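PDB 5O63: restriction endonuclease UbaLAI from Unidentified, which cuts DNA as a Type IIE restriction enzyme, the B3 domain described here binding the cognate DNA sequence. Local coordinates for residues A[22-36]-A[99-113]. Sequence-based numbering, arbitrary orientation.
Sequences AAMFAKVLTPNDDSG and LNERNYDPRLTIFLF. With nucleotides of chain D.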
# COMPACT_ATOMS: atom_id res chain seq x y z
N ALA A 22 -0.56 -9.39 -11.23
CA ALA A 22 -0.63 -8.41 -10.15
C ALA A 22 0.13 -7.13 -10.52
O ALA A 22 1.02 -7.16 -11.37
CB ALA A 22 -0.07 -8.97 -8.85
N ALA A 23 -0.25 -6.04 -9.86
CA ALA A 23 0.46 -4.80 -9.89
C ALA A 23 0.78 -4.42 -8.44
O ALA A 23 0.05 -4.79 -7.52
CB ALA A 23 -0.36 -3.70 -10.54
N MET A 24 1.87 -3.71 -8.28
CA MET A 24 2.29 -3.26 -6.94
C MET A 24 2.51 -1.77 -6.89
O MET A 24 3.07 -1.17 -7.83
CB MET A 24 3.57 -4.00 -6.53
CG MET A 24 4.26 -3.47 -5.24
SD MET A 24 5.83 -4.27 -4.85
CE MET A 24 6.82 -3.71 -6.19
N PHE A 25 2.08 -1.16 -5.79
CA PHE A 25 2.49 0.19 -5.43
C PHE A 25 3.16 0.10 -4.06
O PHE A 25 2.50 -0.27 -3.08
CB PHE A 25 1.27 1.13 -5.42
CG PHE A 25 1.47 2.40 -4.62
CD1 PHE A 25 2.51 3.29 -4.85
CD2 PHE A 25 0.58 2.70 -3.60
CE1 PHE A 25 2.66 4.47 -4.07
CE2 PHE A 25 0.70 3.86 -2.82
CZ PHE A 25 1.75 4.76 -3.03
N ALA A 26 4.44 0.40 -3.95
CA ALA A 26 5.17 0.36 -2.67
C ALA A 26 5.76 1.73 -2.43
O ALA A 26 6.26 2.39 -3.35
CB ALA A 26 6.24 -0.66 -2.68
N LYS A 27 5.69 2.14 -1.18
CA LYS A 27 6.08 3.51 -0.79
C LYS A 27 6.88 3.45 0.50
O LYS A 27 6.45 2.87 1.52
CB LYS A 27 4.87 4.44 -0.62
CG LYS A 27 5.31 5.89 -0.37
CD LYS A 27 4.14 6.77 0.16
CE LYS A 27 4.64 8.23 0.29
NZ LYS A 27 3.60 9.11 1.04
N VAL A 28 8.06 4.07 0.49
CA VAL A 28 8.74 4.38 1.73
C VAL A 28 8.10 5.62 2.31
O VAL A 28 8.04 6.68 1.64
CB VAL A 28 10.28 4.66 1.50
CG1 VAL A 28 10.97 4.96 2.78
CG2 VAL A 28 10.91 3.45 0.73
N LEU A 29 7.54 5.47 3.50
CA LEU A 29 6.72 6.56 4.05
C LEU A 29 7.58 7.78 4.35
O LEU A 29 8.83 7.65 4.54
CB LEU A 29 5.99 6.14 5.35
CG LEU A 29 5.02 4.96 5.10
CD1 LEU A 29 4.19 4.90 6.44
CD2 LEU A 29 4.21 5.18 3.86
N THR A 30 6.94 8.94 4.46
CA THR A 30 7.62 10.13 5.02
C THR A 30 7.16 10.28 6.47
O THR A 30 6.09 9.68 6.83
CB THR A 30 7.31 11.45 4.26
OG1 THR A 30 5.99 11.93 4.58
CG2 THR A 30 7.33 11.23 2.71
N PRO A 31 7.84 11.04 7.29
CA PRO A 31 7.52 11.06 8.72
C PRO A 31 6.08 11.50 8.95
O PRO A 31 5.44 10.99 9.94
CB PRO A 31 8.52 12.07 9.30
CG PRO A 31 9.82 11.72 8.42
CD PRO A 31 9.19 11.61 7.04
N ASN A 32 5.54 12.38 8.10
CA ASN A 32 4.14 12.82 8.38
C ASN A 32 3.13 11.72 8.16
O ASN A 32 2.04 11.79 8.78
CB ASN A 32 3.73 13.98 7.47
CG ASN A 32 2.67 14.86 8.13
OD1 ASN A 32 2.87 15.33 9.24
ND2 ASN A 32 1.54 15.03 7.46
N ASP A 33 3.43 10.73 7.31
CA ASP A 33 2.44 9.64 7.02
C ASP A 33 2.19 8.80 8.23
O ASP A 33 3.08 8.60 9.05
CB ASP A 33 3.03 8.75 5.92
CG ASP A 33 3.03 9.35 4.53
OD1 ASP A 33 2.17 10.14 4.14
OD2 ASP A 33 3.97 8.88 3.76
N ASP A 34 0.95 8.25 8.38
CA ASP A 34 0.68 7.28 9.43
C ASP A 34 -0.64 6.55 8.99
O ASP A 34 -1.05 6.68 7.86
CB ASP A 34 0.59 7.95 10.78
CG ASP A 34 -0.46 9.05 10.83
OD1 ASP A 34 -1.52 8.96 10.17
OD2 ASP A 34 -0.14 10.12 11.42
N SER A 35 -1.23 5.82 9.95
CA SER A 35 -2.37 4.93 9.61
C SER A 35 -3.64 5.67 9.23
O SER A 35 -4.54 5.09 8.59
CB SER A 35 -2.66 4.03 10.83
OG SER A 35 -1.49 3.38 11.25
N GLY A 36 -3.76 6.94 9.62
CA GLY A 36 -4.95 7.68 9.27
C GLY A 36 -5.16 9.07 9.91
O GLY A 36 -5.89 9.87 9.32
N LEU A 99 1.70 1.42 11.56
CA LEU A 99 2.31 2.61 10.90
C LEU A 99 2.35 3.82 11.85
O LEU A 99 3.07 4.79 11.59
CB LEU A 99 1.55 3.03 9.66
CG LEU A 99 1.57 2.07 8.48
CD1 LEU A 99 0.76 2.71 7.36
CD2 LEU A 99 3.00 1.76 8.09
N ASN A 100 1.61 3.76 12.95
CA ASN A 100 1.59 4.95 13.78
C ASN A 100 2.89 5.17 14.59
O ASN A 100 3.19 6.31 15.01
CB ASN A 100 0.36 4.87 14.70
CG ASN A 100 -0.90 5.07 13.94
OD1 ASN A 100 -0.95 5.82 12.93
ND2 ASN A 100 -1.98 4.37 14.37
N GLU A 101 3.65 4.10 14.80
CA GLU A 101 4.85 4.19 15.62
C GLU A 101 5.94 4.92 14.85
O GLU A 101 6.36 4.44 13.83
CB GLU A 101 5.30 2.80 16.04
CG GLU A 101 4.48 2.23 17.22
CD GLU A 101 4.83 2.80 18.59
OE1 GLU A 101 5.93 3.39 18.74
OE2 GLU A 101 4.01 2.65 19.54
N ARG A 102 6.40 6.06 15.36
CA ARG A 102 7.29 6.95 14.59
C ARG A 102 8.81 6.79 14.85
O ARG A 102 9.60 7.43 14.16
CB ARG A 102 6.92 8.43 14.88
CG ARG A 102 5.56 8.86 14.36
CD ARG A 102 5.45 8.59 12.83
NE ARG A 102 4.57 9.52 12.09
CZ ARG A 102 3.28 9.79 12.36
NH1 ARG A 102 2.60 9.19 13.43
NH2 ARG A 102 2.65 10.70 11.60
N ASN A 103 9.21 5.97 15.81
CA ASN A 103 10.64 5.92 16.21
C ASN A 103 11.48 4.82 15.55
O ASN A 103 12.57 4.47 16.05
CB ASN A 103 10.70 5.76 17.72
CG ASN A 103 10.25 6.99 18.45
OD1 ASN A 103 10.68 8.10 18.13
ND2 ASN A 103 9.35 6.82 19.41
N TYR A 104 10.95 4.23 14.48
CA TYR A 104 11.57 3.03 13.90
C TYR A 104 11.67 3.20 12.42
O TYR A 104 11.50 2.23 11.64
CB TYR A 104 10.75 1.77 14.24
CG TYR A 104 10.70 1.63 15.73
CD1 TYR A 104 9.60 2.07 16.43
CD2 TYR A 104 11.80 1.16 16.44
CE1 TYR A 104 9.57 2.00 17.85
CE2 TYR A 104 11.78 1.07 17.82
CZ TYR A 104 10.66 1.50 18.52
OH TYR A 104 10.64 1.43 19.90
N ASP A 105 11.94 4.43 11.98
CA ASP A 105 12.02 4.67 10.52
C ASP A 105 13.29 4.05 9.93
O ASP A 105 14.30 3.91 10.65
CB ASP A 105 12.00 6.16 10.23
CG ASP A 105 10.59 6.79 10.30
OD1 ASP A 105 10.49 8.01 10.08
OD2 ASP A 105 9.59 6.03 10.49
N PRO A 106 13.29 3.71 8.63
CA PRO A 106 12.20 3.96 7.67
C PRO A 106 11.06 2.93 7.80
O PRO A 106 11.21 1.81 8.33
CB PRO A 106 12.87 3.80 6.30
CG PRO A 106 14.04 2.82 6.60
CD PRO A 106 14.55 3.32 7.94
N ARG A 107 9.91 3.36 7.30
CA ARG A 107 8.67 2.55 7.23
C ARG A 107 8.30 2.33 5.79
O ARG A 107 8.61 3.17 4.94
CB ARG A 107 7.53 3.28 7.94
CG ARG A 107 7.68 3.35 9.45
CD ARG A 107 6.62 4.30 10.10
NE ARG A 107 6.80 5.70 9.63
CZ ARG A 107 5.82 6.59 9.48
NH1 ARG A 107 4.54 6.30 9.87
NH2 ARG A 107 6.08 7.82 9.02
N LEU A 108 7.64 1.21 5.50
CA LEU A 108 7.26 0.86 4.14
C LEU A 108 5.77 0.47 4.13
O LEU A 108 5.33 -0.20 5.05
CB LEU A 108 8.14 -0.33 3.63
CG LEU A 108 7.94 -0.76 2.19
CD1 LEU A 108 8.52 0.30 1.21
CD2 LEU A 108 8.62 -2.16 1.91
N THR A 109 5.05 0.87 3.10
CA THR A 109 3.77 0.23 2.79
C THR A 109 3.83 -0.43 1.44
O THR A 109 4.38 0.15 0.50
CB THR A 109 2.62 1.25 2.83
OG1 THR A 109 2.84 2.32 1.88
CG2 THR A 109 2.45 1.79 4.22
N ILE A 110 3.26 -1.64 1.34
CA ILE A 110 3.12 -2.32 0.07
C ILE A 110 1.64 -2.54 -0.20
O ILE A 110 0.95 -3.09 0.64
CB ILE A 110 3.85 -3.65 0.02
CG1 ILE A 110 5.34 -3.47 0.31
CG2 ILE A 110 3.54 -4.36 -1.37
CD1 ILE A 110 6.04 -4.77 0.42
N PHE A 111 1.17 -2.12 -1.37
CA PHE A 111 -0.18 -2.43 -1.81
C PHE A 111 -0.02 -3.31 -3.05
O PHE A 111 0.78 -3.03 -3.92
CB PHE A 111 -0.97 -1.19 -2.18
CG PHE A 111 -1.21 -0.21 -1.05
CD1 PHE A 111 -2.45 -0.20 -0.44
CD2 PHE A 111 -0.23 0.75 -0.70
CE1 PHE A 111 -2.71 0.72 0.60
CE2 PHE A 111 -0.51 1.66 0.35
CZ PHE A 111 -1.73 1.61 0.96
N LEU A 112 -0.82 -4.35 -3.14
CA LEU A 112 -0.79 -5.23 -4.30
C LEU A 112 -2.21 -5.31 -4.83
O LEU A 112 -3.13 -5.50 -4.04
CB LEU A 112 -0.30 -6.62 -3.91
CG LEU A 112 0.01 -7.63 -5.00
CD1 LEU A 112 1.36 -7.28 -5.58
CD2 LEU A 112 -0.03 -9.11 -4.43
N PHE A 113 -2.39 -5.15 -6.14
CA PHE A 113 -3.69 -5.41 -6.76
C PHE A 113 -3.52 -6.67 -7.55
O PHE A 113 -2.70 -6.71 -8.46
CB PHE A 113 -4.18 -4.26 -7.65
CG PHE A 113 -5.51 -4.57 -8.30
CD1 PHE A 113 -6.69 -4.49 -7.59
CD2 PHE A 113 -5.55 -5.03 -9.61
CE1 PHE A 113 -7.92 -4.80 -8.18
CE2 PHE A 113 -6.76 -5.33 -10.22
CZ PHE A 113 -7.95 -5.22 -9.50
P DC D 4 7.59 15.18 5.87
OP1 DC D 4 9.02 15.03 6.32
OP2 DC D 4 6.66 13.97 6.05
O5' DC D 4 6.88 16.36 6.64
C5' DC D 4 7.58 17.69 6.69
C4' DC D 4 6.74 18.68 7.44
O4' DC D 4 5.52 18.93 6.72
C3' DC D 4 6.31 18.15 8.83
O3' DC D 4 6.80 19.07 9.82
C2' DC D 4 4.77 18.18 8.78
C1' DC D 4 4.55 19.21 7.64
N1 DC D 4 3.26 19.02 6.97
C2 DC D 4 2.20 19.92 7.25
O2 DC D 4 2.41 20.93 7.99
N3 DC D 4 1.00 19.70 6.65
C4 DC D 4 0.81 18.63 5.86
N4 DC D 4 -0.44 18.45 5.35
C5 DC D 4 1.87 17.68 5.57
C6 DC D 4 3.06 17.90 6.17
P DA D 5 6.72 18.68 11.39
OP1 DA D 5 7.67 19.61 12.10
OP2 DA D 5 6.81 17.22 11.60
O5' DA D 5 5.22 19.08 11.80
C5' DA D 5 4.83 20.45 11.70
C4' DA D 5 3.35 20.58 11.92
O4' DA D 5 2.65 19.93 10.86
C3' DA D 5 2.81 19.90 13.17
O3' DA D 5 2.76 20.88 14.21
C2' DA D 5 1.38 19.43 12.71
C1' DA D 5 1.31 19.90 11.25
N9 DA D 5 0.59 18.98 10.37
C8 DA D 5 1.09 17.87 9.71
N7 DA D 5 0.19 17.27 8.97
C5 DA D 5 -0.96 18.02 9.17
C6 DA D 5 -2.29 17.89 8.69
N6 DA D 5 -2.69 16.91 7.85
N1 DA D 5 -3.20 18.84 9.08
C2 DA D 5 -2.79 19.80 9.89
N3 DA D 5 -1.58 20.04 10.42
C4 DA D 5 -0.69 19.11 9.99
P DC D 3 7.55 13.22 -0.41
OP1 DC D 3 9.04 13.01 -0.22
OP2 DC D 3 6.60 12.05 -0.56
O5' DC D 3 7.02 14.13 0.78
C5' DC D 3 7.72 15.29 1.09
C4' DC D 3 7.00 16.10 2.10
O4' DC D 3 5.77 16.61 1.55
C3' DC D 3 6.59 15.34 3.36
O3' DC D 3 7.62 15.59 4.33
C2' DC D 3 5.23 15.99 3.73
C1' DC D 3 5.14 17.15 2.72
N1 DC D 3 3.81 17.57 2.42
C2 DC D 3 3.41 18.86 2.80
O2 DC D 3 4.26 19.62 3.33
N3 DC D 3 2.11 19.25 2.60
C4 DC D 3 1.22 18.40 2.07
N4 DC D 3 -0.01 18.85 1.86
C5 DC D 3 1.60 17.03 1.68
C6 DC D 3 2.90 16.68 1.87
O HOH W 1 10.20 6.12 6.28
O HOH W 2 8.76 8.06 7.93
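Two antiparallel neighbours in the sheet of the B3 DNA-binding domain, strands 19-28 and 108-116, pair from Ala-23 with Phe-113 to Val-28 with Leu-108, and the loops flanking this ladder pack together beyond it, the one after Val-28 reaching the DNA. Phe-25 and Phe-111 form its first hydrogen-bonded pair inward from Ala-23; their rings, near parallel at 15°, are slid apart until CD2 of Phe-25 lies 3.6 Å from CD2 of Phe-111. The ladder's last bond runs from Leu-29 N to Arg-107 O.

Beyond it two arginines bind the turn at residues 30-33. The Arg-107 chain bends at chi3 (-63°), and NH1 and NH2 both grip Asp-33 O from one face of its carbonyl, NH1 at 2.8 Å. Leu-29 CD1 covers one face of this guanidinium and Arg-102 CD the other; NE pairs with Asp-105 OD2, and NH1 also donates to Leu-99 O. A bend at chi2 (-56°) brings Arg-102 round to the turn, where NE points almost straight at Pro-31 O at 2.7 Å, and NH2 bridges to Asp-34 OD2 at 2.9 Å. Asp-34 OD1 forms an Asx turn with Gly-36 N and also accepts from His-38 N. Further along the chain, Ser-35 N donates to Asn-100 OD1.

The turn so held meets the DNA: Thr-30 OG1, at 2.6 Å, and Asn-32 N both donate to OP2 of DC4 of chain D, while Asn-32 ND2 donates to the base atom N7 of DA5 of chain D at 3.0 Å. A methionine in place of Arg-107 would probably leave Asp-33 O and Leu-99 O without their donors and Asp-105 without its counter-charge. Two carbonyls of the turn, those of Pro-31 and Asp-33, are thus met by guanidinium groups, consistent with a second shell that positions the DNA-contacting residues.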